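Local coordinates for lipid binding protein (Grifola frondosa, PDB 5H0Q) that probably binds membrane domains rich in sphingomyelin and cholesterol, acting as a lipid-recognising protein of the Nakanori-like family, at residues A[7-10]-A[11-15]; A[23-26]-A[27-30]; A[35-38]-A[39-43]. All coordinates share one frame; numbering follows the deposited sequence.

In the fold
The three contacts follow one another along the N-terminal part of the chain, which carries helices 9-13, 26-35 and 41-55 ahead of the strand-rich remainder. Interactions 1 and 2, the N-terminal ends of helices 9-13 and 26-35, have centres about 9 Å apart and pack directly, with Leu12 CD2 3.6 Å from Ile24 CG2. Interaction 3, the link from helix 26-35 to helix 41-55, has its centre about 17 Å from that of interaction 1, yet Tyr11 OH reaches Arg36 NE at 2.8 Å in a probable hydrogen bond. Interactions 2 and 3 do not touch, their nearest atoms being about 5 Å apart.

Interaction 1: A[7-10]-A[11-15]; sequences IDEQ and YLRVM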
ATOM      1  N   ILE A   7       3.970   2.459 -16.318  1.00 22.17           N
ATOM      2  CA  ILE A   7       3.584   3.652 -17.056  1.00 22.93           C
ATOM      3  C   ILE A   7       4.744   4.629 -16.914  1.00 21.34           C
ATOM      4  O   ILE A   7       4.908   5.259 -15.872  1.00 22.47           O
ATOM      5  CB  ILE A   7       2.264   4.231 -16.542  1.00 23.35           C
ATOM      6  CG1 ILE A   7       1.146   3.199 -16.786  1.00 26.80           C
ATOM      7  CG2 ILE A   7       1.945   5.536 -17.230  1.00 24.56           C
ATOM      8  CD1 ILE A   7      -0.167   3.587 -16.185  1.00 27.80           C
ATOM      9  N   ASP A   8       5.584   4.673 -17.944  1.00 22.11           N
ATOM     10  CA  ASP A   8       6.798   5.490 -17.921  1.00 21.09           C
ATOM     11  C   ASP A   8       6.835   6.395 -19.144  1.00 25.90           C
ATOM     12  O   ASP A   8       5.825   6.579 -19.825  1.00 24.21           O
ATOM     13  CB  ASP A   8       8.037   4.597 -17.878  1.00 29.23           C
ATOM     14  CG  ASP A   8       8.041   3.544 -18.969  1.00 29.04           C
ATOM     15  OD1 ASP A   8       7.251   3.642 -19.945  1.00 27.77           O
ATOM     16  OD2 ASP A   8       8.867   2.609 -18.876  1.00 31.01           O
ATOM     17  N   GLU A   9       7.995   7.008 -19.432  1.00 26.51           N
ATOM     18  CA  GLU A   9       8.026   7.962 -20.535  1.00 23.83           C
ATOM     19  C   GLU A   9       7.615   7.314 -21.849  1.00 26.24           C
ATOM     20  O   GLU A   9       6.882   7.914 -22.642  1.00 29.08           O
ATOM     21  CB  GLU A   9       9.429   8.589 -20.676  1.00 23.47           C
ATOM     22  CG  GLU A   9       9.542   9.502 -21.882  1.00 31.42           C
ATOM     23  CD  GLU A   9      10.909  10.171 -22.023  1.00 28.38           C
ATOM     24  OE1 GLU A   9      11.700  10.059 -21.075  1.00 29.34           O
ATOM     25  OE2 GLU A   9      11.147  10.792 -23.081  1.00 34.13           O
ATOM     26  N   GLN A  10       8.088   6.097 -22.110  1.00 26.94           N
ATOM     27  CA  GLN A  10       7.802   5.464 -23.394  1.00 29.24           C
ATOM     28  C   GLN A  10       6.314   5.171 -23.559  1.00 34.39           C
ATOM     29  O   GLN A  10       5.780   5.254 -24.670  1.00 36.30           O
ATOM     30  CB  GLN A  10       8.614   4.179 -23.534  1.00 47.08           C
ATOM     31  CG  GLN A  10      10.050   4.423 -23.908  1.00 65.31           C
ATOM     32  CD  GLN A  10      10.186   4.978 -25.312  1.00 97.35           C
ATOM     33  OE1 GLN A  10       9.564   4.478 -26.250  1.00120.02           O
ATOM     34  NE2 GLN A  10      10.989   6.025 -25.463  1.00 91.04           N
ATOM     35  N   TYR A  11       5.646   4.772 -22.474  1.00 30.12           N
ATOM     36  CA  TYR A  11       4.192   4.615 -22.485  1.00 33.14           C
ATOM     37  C   TYR A  11       3.508   5.917 -22.886  1.00 31.30           C
ATOM     38  O   TYR A  11       2.642   5.937 -23.756  1.00 33.72           O
ATOM     39  CB  TYR A  11       3.743   4.162 -21.095  1.00 28.61           C
ATOM     40  CG  TYR A  11       2.293   3.712 -20.899  1.00 29.93           C
ATOM     41  CD1 TYR A  11       2.011   2.412 -20.522  1.00 30.26           C
ATOM     42  CD2 TYR A  11       1.227   4.603 -20.996  1.00 30.98           C
ATOM     43  CE1 TYR A  11       0.707   1.996 -20.274  1.00 31.63           C
ATOM     44  CE2 TYR A  11      -0.087   4.188 -20.735  1.00 32.39           C
ATOM     45  CZ  TYR A  11      -0.318   2.899 -20.371  1.00 32.65           C
ATOM     46  OH  TYR A  11      -1.605   2.545 -20.119  1.00 34.29           O
ATOM     47  N   LEU A  12       3.920   7.044 -22.296  1.00 29.70           N
ATOM     48  CA  LEU A  12       3.214   8.282 -22.618  1.00 30.88           C
ATOM     49  C   LEU A  12       3.559   8.818 -23.994  1.00 33.46           C
ATOM     50  O   LEU A  12       2.727   9.508 -24.600  1.00 35.01           O
ATOM     51  CB  LEU A  12       3.485   9.357 -21.573  1.00 29.23           C
ATOM     52  CG  LEU A  12       2.507   9.391 -20.402  1.00 28.09           C
ATOM     53  CD1 LEU A  12       2.646   8.166 -19.495  1.00 29.84           C
ATOM     54  CD2 LEU A  12       2.638  10.690 -19.610  1.00 26.99           C
ATOM     55  N   ARG A  13       4.748   8.511 -24.521  1.00 33.58           N
ATOM     56  CA  ARG A  13       5.134   9.071 -25.816  1.00 37.84           C
ATOM     57  C   ARG A  13       4.378   8.447 -26.977  1.00 39.00           C
ATOM     58  O   ARG A  13       4.387   9.019 -28.072  1.00 42.75           O
ATOM     59  CB  ARG A  13       6.639   8.920 -26.040  1.00 35.11           C
ATOM     60  CG  ARG A  13       7.465   9.867 -25.163  1.00 44.65           C
ATOM     61  CD  ARG A  13       8.634  10.499 -25.900  1.00 35.94           C
ATOM     62  NE  ARG A  13       9.225  11.586 -25.114  1.00 34.77           N
ATOM     63  CZ  ARG A  13       8.911  12.866 -25.249  1.00 35.56           C
ATOM     64  NH1 ARG A  13       8.040  13.255 -26.164  1.00 36.08           N
ATOM     65  NH2 ARG A  13       9.508  13.781 -24.493  1.00 32.80           N
ATOM     66  N   VAL A  14       3.716   7.300 -26.777  1.00 38.13           N
ATOM     67  CA  VAL A  14       2.821   6.769 -27.808  1.00 41.18           C
ATOM     68  C   VAL A  14       1.384   7.242 -27.626  1.00 42.39           C
ATOM     69  O   VAL A  14       0.513   6.883 -28.437  1.00 45.21           O
ATOM     70  CB  VAL A  14       2.819   5.222 -27.859  1.00 41.64           C
ATOM     71  CG1 VAL A  14       4.183   4.690 -28.247  1.00 49.31           C
ATOM     72  CG2 VAL A  14       2.390   4.629 -26.541  1.00 39.62           C
ATOM     73  N   MET A  15       1.100   8.021 -26.588  1.00 40.62           N
ATOM     74  CA  MET A  15      -0.228   8.558 -26.365  1.00 41.99           C
ATOM     75  C   MET A  15      -0.416   9.862 -27.128  1.00 49.74           C
ATOM     76  O   MET A  15       0.499  10.689 -27.207  1.00 43.06           O
ATOM     77  CB  MET A  15      -0.459   8.789 -24.878  1.00 39.51           C
ATOM     78  CG  MET A  15      -0.492   7.504 -24.097  1.00 38.08           C
ATOM     79  SD  MET A  15      -0.672   7.728 -22.329  1.00 35.24           S
ATOM     80  CE  MET A  15      -2.357   8.303 -22.237  1.00 37.75           C
TER
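Ile7 lies against one face of the Tyr11 ring, and this is the close-packed half of the contact. Ile7 CG1 stands 3.9 Å from the centroid of the Tyr11 ring, almost straight over the face and offset toward the CE1 side, in a CH-pi contact. The ring is carried back to Ile7 because Tyr11 CG is anti to its own nitrogen (chi1 -170°), while the second branch of Ile7, CG2, turns to Leu12 and meets CD1 at 3.5 Å. A beta-branched residue suits this place, since its two arms serve two neighbours at once. Val32 of helix 26-35 also touches both Ile7 and Leu12, so the apolar side faces the next helix. The hydroxyl of Tyr11, beyond this packing, is probably hydrogen-bonded to Arg36 NE.

Between the two halves begins helix 9-13, with Asp8 as its N-cap. Its OD1 accepts from Tyr11 N at 3.2 Å, in a nearly straight bond of 166°, and so takes up an amide of the first turn that has no preceding helical carbonyl; a short carboxylate fits here because it can fold back on its own turn. Asp8 O then receives Leu12 N, and Glu9 O receives Arg13 N.

On the more exposed side, Glu9 and Arg13 run alongside each other, pointing the same way. Glu9 OE2 offers its anti lone pair to Arg13 NE at 2.9 Å in a salt bridge; the N-H...O bond is almost linear and Glu9 OE2 lies in the guanidinium plane, although carboxylate and guanidinium planes are turned 62° apart. The four-residue spacing places the opposite charges on one helix face. The guanidinium has further holds: NH1 is hydrogen-bonded to Lys21 O, and NH2 weakly to Glu22 O. Gln10 is looser, an exposed and poorly ordered side chain that sets off away from residues 11-15 on the solvent side.

Interaction 2: A[23-26]-A[27-30]; sequences VITQ and ADMA
Ile24 enters the turn with its CG2 methyl 4.0 Å from Met29 CG, the two side chains crossing at about a right angle. Both also touch Leu12, so these flexible and branched apolar chains join the start of helix 26-35 to Leu12 of helix 9-13. Next comes Thr25, whose backbone N-H points straight at Asp28 OD2 (2.9 Å, 179°), reaching the oxygen from above the carboxylate plane. In return, Thr25 OG1 accepts from Asp28 N at 2.9 Å. The two reciprocal bonds make a capping box at the N-terminus of helix 26-35, with Thr25 as N-cap. With chi1 at 67°, OG1 sits between the backbone N and carbonyl carbon of Thr25, facing into the first turn; threonine and aspartate suit the box, as each has an acceptor on a short arm. Asp28 OD2 is gripped a second time by a salt bridge from Lys21, while a water bonds to Thr25 OG1 and, weakly, to Asp28 OD1. Thr25 O receives Met29 N at 3.1 Å. Gln26 O follows with Ala30 N at 2.9 Å, and the Gln26 side chain leads off to touch Thr123 and Arg202.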
ATOM      1  N   VAL A  23       8.905  17.809 -22.816  1.00 31.49           N
ATOM      2  CA  VAL A  23       9.284  17.111 -21.590  1.00 30.94           C
ATOM      3  C   VAL A  23       8.052  16.493 -20.953  1.00 30.84           C
ATOM      4  O   VAL A  23       7.139  17.212 -20.531  1.00 34.51           O
ATOM      5  CB  VAL A  23       9.978  18.047 -20.585  1.00 30.78           C
ATOM      6  CG1 VAL A  23      10.304  17.297 -19.309  1.00 30.89           C
ATOM      7  CG2 VAL A  23      11.210  18.624 -21.193  1.00 32.60           C
ATOM      8  N   ILE A  24       8.061  15.173 -20.816  1.00 27.03           N
ATOM      9  CA  ILE A  24       7.005  14.445 -20.123  1.00 27.24           C
ATOM     10  C   ILE A  24       7.399  14.377 -18.659  1.00 29.66           C
ATOM     11  O   ILE A  24       8.469  13.860 -18.316  1.00 27.91           O
ATOM     12  CB  ILE A  24       6.808  13.049 -20.734  1.00 29.15           C
ATOM     13  CG1 ILE A  24       6.225  13.223 -22.144  1.00 31.12           C
ATOM     14  CG2 ILE A  24       5.910  12.169 -19.851  1.00 28.16           C
ATOM     15  CD1 ILE A  24       6.197  11.976 -22.930  1.00 39.97           C
ATOM     16  N   THR A  25       6.553  14.923 -17.799  1.00 24.74           N
ATOM     17  CA  THR A  25       6.914  15.123 -16.412  1.00 24.91           C
ATOM     18  C   THR A  25       6.484  13.943 -15.557  1.00 22.83           C
ATOM     19  O   THR A  25       5.698  13.078 -15.966  1.00 21.69           O
ATOM     20  CB  THR A  25       6.279  16.400 -15.868  1.00 26.91           C
ATOM     21  OG1 THR A  25       4.856  16.230 -15.826  1.00 26.93           O
ATOM     22  CG2 THR A  25       6.612  17.599 -16.743  1.00 28.91           C
ATOM     23  N   GLN A  26       6.942  13.959 -14.317  1.00 23.06           N
ATOM     24  CA  GLN A  26       6.462  12.994 -13.343  1.00 20.41           C
ATOM     25  C   GLN A  26       4.985  13.194 -13.068  1.00 23.41           C
ATOM     26  O   GLN A  26       4.238  12.214 -12.891  1.00 22.23           O
ATOM     27  CB  GLN A  26       7.253  13.090 -12.039  1.00 26.28           C
ATOM     28  CG  GLN A  26       8.479  12.206 -11.966  1.00 53.94           C
ATOM     29  CD  GLN A  26       8.750  11.748 -10.551  1.00 65.95           C
ATOM     30  OE1 GLN A  26       9.307  12.490  -9.749  1.00 75.54           O
ATOM     31  NE2 GLN A  26       8.334  10.526 -10.231  1.00 66.11           N
ATOM     32  N   ALA A  27       4.527  14.450 -13.084  1.00 21.98           N
ATOM     33  CA  ALA A  27       3.109  14.722 -12.916  1.00 23.31           C
ATOM     34  C   ALA A  27       2.300  14.114 -14.049  1.00 28.02           C
ATOM     35  O   ALA A  27       1.211  13.590 -13.816  1.00 27.83           O
ATOM     36  CB  ALA A  27       2.850  16.221 -12.847  1.00 28.44           C
ATOM     37  N   ASP A  28       2.813  14.181 -15.281  1.00 23.74           N
ATOM     38  CA  ASP A  28       2.119  13.574 -16.424  1.00 24.34           C
ATOM     39  C   ASP A  28       1.999  12.064 -16.239  1.00 28.67           C
ATOM     40  O   ASP A  28       0.932  11.468 -16.455  1.00 26.43           O
ATOM     41  CB  ASP A  28       2.878  13.870 -17.723  1.00 25.33           C
ATOM     42  CG  ASP A  28       2.912  15.343 -18.089  1.00 26.76           C
ATOM     43  OD1 ASP A  28       1.979  16.107 -17.735  1.00 30.83           O
ATOM     44  OD2 ASP A  28       3.903  15.764 -18.764  1.00 30.51           O
ATOM     45  N   MET A  29       3.096  11.412 -15.849  1.00 24.17           N
ATOM     46  CA  MET A  29       3.043   9.961 -15.727  1.00 24.09           C
ATOM     47  C   MET A  29       2.154   9.541 -14.566  1.00 26.79           C
ATOM     48  O   MET A  29       1.460   8.518 -14.644  1.00 24.26           O
ATOM     49  CB  MET A  29       4.457   9.410 -15.567  1.00 20.87           C
ATOM     50  CG  MET A  29       5.311   9.715 -16.770  1.00 24.35           C
ATOM     51  SD  MET A  29       6.941   8.971 -16.665  1.00 22.54           S
ATOM     52  CE  MET A  29       7.712  10.009 -15.485  1.00 33.60           C
ATOM     53  N   ALA A  30       2.132  10.338 -13.503  1.00 23.34           N
ATOM     54  CA  ALA A  30       1.266  10.052 -12.367  1.00 26.97           C
ATOM     55  C   ALA A  30      -0.198  10.203 -12.747  1.00 26.08           C
ATOM     56  O   ALA A  30      -1.048   9.391 -12.344  1.00 26.39           O
ATOM     57  CB  ALA A  30       1.639  10.977 -11.208  1.00 28.98           C
TER
HETATM   58  O   HOH W   1       3.401  18.482 -15.718  1.00 43.19           O

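Interaction 3: A[35-38]-A[39-43]; sequences QRKN and VYQDQ
Lys37 and Gln41 both set CG opposite their own backbone nitrogens (chi1 177° and -177°); Gln41 then runs on extended, and Lys37 does so until a bend at chi4, so that the two chains cross obliquely. Lys37 NZ meets Gln41 OE1 at 2.7 Å in a hydrogen bond. The ammonium lies above the amide plane, 39° out of it, and so misses the carbonyl lone pairs. Long chains suit both positions, because the polar ends must meet across four residues. In the backbone, Val39 N donates to Arg36 O at 3.0 Å, again from well above the carbonyl plane, closing a type I beta turn with Lys37 and Asn38 at its corners. Val39 CG2 lies 3.9 Å from Arg36 CD, the side chains running alongside.

Two waters bridge backbone groups. One accepts from Tyr40 N at 2.9 Å and can donate to Lys37 O; another donates to Asn38 O and accepts from Asp42 N, so amides at the start of helix 41-55 are met by solvent. Tyr40 occupies the N-cap position of that helix.

Arg36 packs on Ile7 and Met15. Lys37 NZ makes a salt bridge with Glu197 on strand 193-201, Gln41 NE2 bonds to Glu45 farther along helix 41-55, and Lys37, Tyr40 and Gln41 all touch Trp99 of strand 99-105.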
ATOM      1  N   GLN A  35      -5.324   7.492 -13.944  1.00 39.06           N
ATOM      2  CA  GLN A  35      -6.416   7.244 -14.888  1.00 36.77           C
ATOM      3  C   GLN A  35      -6.563   5.760 -15.210  1.00 38.13           C
ATOM      4  O   GLN A  35      -7.682   5.293 -15.467  1.00 41.07           O
ATOM      5  CB  GLN A  35      -6.200   8.020 -16.189  1.00 54.23           C
ATOM      6  CG  GLN A  35      -6.320   9.520 -16.050  1.00 68.54           C
ATOM      7  CD  GLN A  35      -5.930  10.274 -17.315  1.00 68.23           C
ATOM      8  OE1 GLN A  35      -5.123   9.805 -18.121  1.00 52.08           O
ATOM      9  NE2 GLN A  35      -6.508  11.457 -17.491  1.00 63.60           N
ATOM     10  N   ARG A  36      -5.461   5.014 -15.235  1.00 36.08           N
ATOM     11  CA  ARG A  36      -5.456   3.592 -15.559  1.00 36.43           C
ATOM     12  C   ARG A  36      -5.659   2.700 -14.338  1.00 36.91           C
ATOM     13  O   ARG A  36      -5.514   1.474 -14.449  1.00 40.93           O
ATOM     14  CB  ARG A  36      -4.145   3.209 -16.248  1.00 32.69           C
ATOM     15  CG  ARG A  36      -3.892   3.913 -17.589  1.00 37.75           C
ATOM     16  CD  ARG A  36      -4.522   3.139 -18.746  1.00 44.62           C
ATOM     17  NE  ARG A  36      -4.169   3.781 -20.013  1.00 40.87           N
ATOM     18  CZ  ARG A  36      -4.756   4.871 -20.481  1.00 48.90           C
ATOM     19  NH1 ARG A  36      -5.746   5.432 -19.798  1.00 53.05           N
ATOM     20  NH2 ARG A  36      -4.353   5.394 -21.630  1.00 51.43           N
ATOM     21  N   LYS A  37      -6.014   3.278 -13.191  1.00 33.14           N
ATOM     22  CA  LYS A  37      -6.093   2.489 -11.965  1.00 31.76           C
ATOM     23  C   LYS A  37      -6.996   1.275 -12.137  1.00 39.40           C
ATOM     24  O   LYS A  37      -6.707   0.200 -11.612  1.00 38.62           O
ATOM     25  CB  LYS A  37      -6.593   3.351 -10.808  1.00 39.69           C
ATOM     26  CG  LYS A  37      -6.784   2.583  -9.495  1.00 40.11           C
ATOM     27  CD  LYS A  37      -7.211   3.507  -8.376  1.00 40.44           C
ATOM     28  CE  LYS A  37      -7.369   2.785  -7.059  1.00 43.11           C
ATOM     29  NZ  LYS A  37      -8.554   1.860  -7.049  1.00 39.96           N
ATOM     30  N   ASN A  38      -8.079   1.416 -12.868  1.00 41.52           N
ATOM     31  CA  ASN A  38      -9.043   0.327 -12.868  1.00 50.45           C
ATOM     32  C   ASN A  38      -8.761  -0.721 -13.939  1.00 41.50           C
ATOM     33  O   ASN A  38      -9.434  -1.764 -13.954  1.00 43.87           O
ATOM     34  CB  ASN A  38     -10.453   0.901 -12.998  1.00 82.83           C
ATOM     35  CG  ASN A  38     -10.809   1.780 -11.812  1.00102.02           C
ATOM     36  OD1 ASN A  38     -11.308   1.300 -10.796  1.00 95.62           O
ATOM     37  ND2 ASN A  38     -10.496   3.064 -11.915  1.00122.69           N
ATOM     38  N   VAL A  39      -7.760  -0.507 -14.792  1.00 40.11           N
ATOM     39  CA  VAL A  39      -7.485  -1.437 -15.881  1.00 43.88           C
ATOM     40  C   VAL A  39      -7.049  -2.807 -15.353  1.00 45.06           C
ATOM     41  O   VAL A  39      -7.512  -3.847 -15.846  1.00 43.78           O
ATOM     42  CB  VAL A  39      -6.448  -0.831 -16.839  1.00 40.20           C
ATOM     43  CG1 VAL A  39      -6.088  -1.813 -17.949  1.00 45.61           C
ATOM     44  CG2 VAL A  39      -6.979   0.465 -17.434  1.00 48.67           C
ATOM     45  N   TYR A  40      -6.153  -2.842 -14.357  1.00 39.61           N
ATOM     46  CA  TYR A  40      -5.698  -4.109 -13.786  1.00 37.86           C
ATOM     47  C   TYR A  40      -6.207  -4.338 -12.369  1.00 37.52           C
ATOM     48  O   TYR A  40      -5.814  -5.320 -11.732  1.00 37.20           O
ATOM     49  CB  TYR A  40      -4.167  -4.177 -13.818  1.00 35.18           C
ATOM     50  CG  TYR A  40      -3.608  -4.120 -15.231  1.00 35.88           C
ATOM     51  CD1 TYR A  40      -3.390  -5.287 -15.951  1.00 39.51           C
ATOM     52  CD2 TYR A  40      -3.332  -2.917 -15.852  1.00 34.95           C
ATOM     53  CE1 TYR A  40      -2.903  -5.260 -17.233  1.00 40.87           C
ATOM     54  CE2 TYR A  40      -2.823  -2.875 -17.145  1.00 35.82           C
ATOM     55  CZ  TYR A  40      -2.618  -4.059 -17.828  1.00 37.71           C
ATOM     56  OH  TYR A  40      -2.132  -4.056 -19.117  1.00 38.86           O
ATOM     57  N   GLN A  41      -7.098  -3.482 -11.869  1.00 39.97           N
ATOM     58  CA  GLN A  41      -7.545  -3.618 -10.488  1.00 30.23           C
ATOM     59  C   GLN A  41      -8.253  -4.952 -10.260  1.00 31.42           C
ATOM     60  O   GLN A  41      -8.099  -5.559  -9.195  1.00 35.17           O
ATOM     61  CB  GLN A  41      -8.468  -2.465 -10.100  1.00 34.63           C
ATOM     62  CG  GLN A  41      -8.899  -2.520  -8.647  1.00 34.06           C
ATOM     63  CD  GLN A  41      -9.472  -1.218  -8.164  1.00 36.21           C
ATOM     64  OE1 GLN A  41      -9.131  -0.155  -8.682  1.00 36.23           O
ATOM     65  NE2 GLN A  41     -10.346  -1.282  -7.167  1.00 42.56           N
ATOM     66  N   ASP A  42      -9.030  -5.415 -11.244  0.53 34.09           N
ATOM     67  CA  ASP A  42      -9.724  -6.695 -11.089  0.53 37.04           C
ATOM     68  C   ASP A  42      -8.734  -7.824 -10.842  0.53 37.06           C
ATOM     69  O   ASP A  42      -9.005  -8.733 -10.050  0.53 34.89           O
ATOM     70  CB  ASP A  42     -10.577  -7.000 -12.322  0.53 38.89           C
ATOM     71  CG  ASP A  42     -11.424  -8.252 -12.147  0.53 47.74           C
ATOM     72  OD1 ASP A  42     -11.883  -8.501 -11.010  0.53 49.16           O
ATOM     73  OD2 ASP A  42     -11.626  -8.985 -13.138  0.53 61.60           O
ATOM     74  N   GLN A  43      -7.572  -7.781 -11.500  1.00 33.37           N
ATOM     75  CA  GLN A  43      -6.560  -8.800 -11.248  1.00 32.73           C
ATOM     76  C   GLN A  43      -6.083  -8.721  -9.812  1.00 35.39           C
ATOM     77  O   GLN A  43      -5.906  -9.745  -9.145  1.00 30.68           O
ATOM     78  CB  GLN A  43      -5.382  -8.653 -12.205  1.00 36.69           C
ATOM     79  CG  GLN A  43      -5.640  -9.080 -13.643  1.00 41.48           C
ATOM     80  CD  GLN A  43      -4.343  -9.310 -14.396  1.00 59.64           C
ATOM     81  OE1 GLN A  43      -3.401  -8.526 -14.287  1.00 67.93           O
ATOM     82  NE2 GLN A  43      -4.278 -10.404 -15.135  1.00 82.92           N
TER
HETATM   83  O   HOH W   2      -4.491  -0.928 -13.032  1.00 28.21           O
HETATM   84  O   HOH W   3      -9.871  -4.276 -13.725  1.00 37.17           O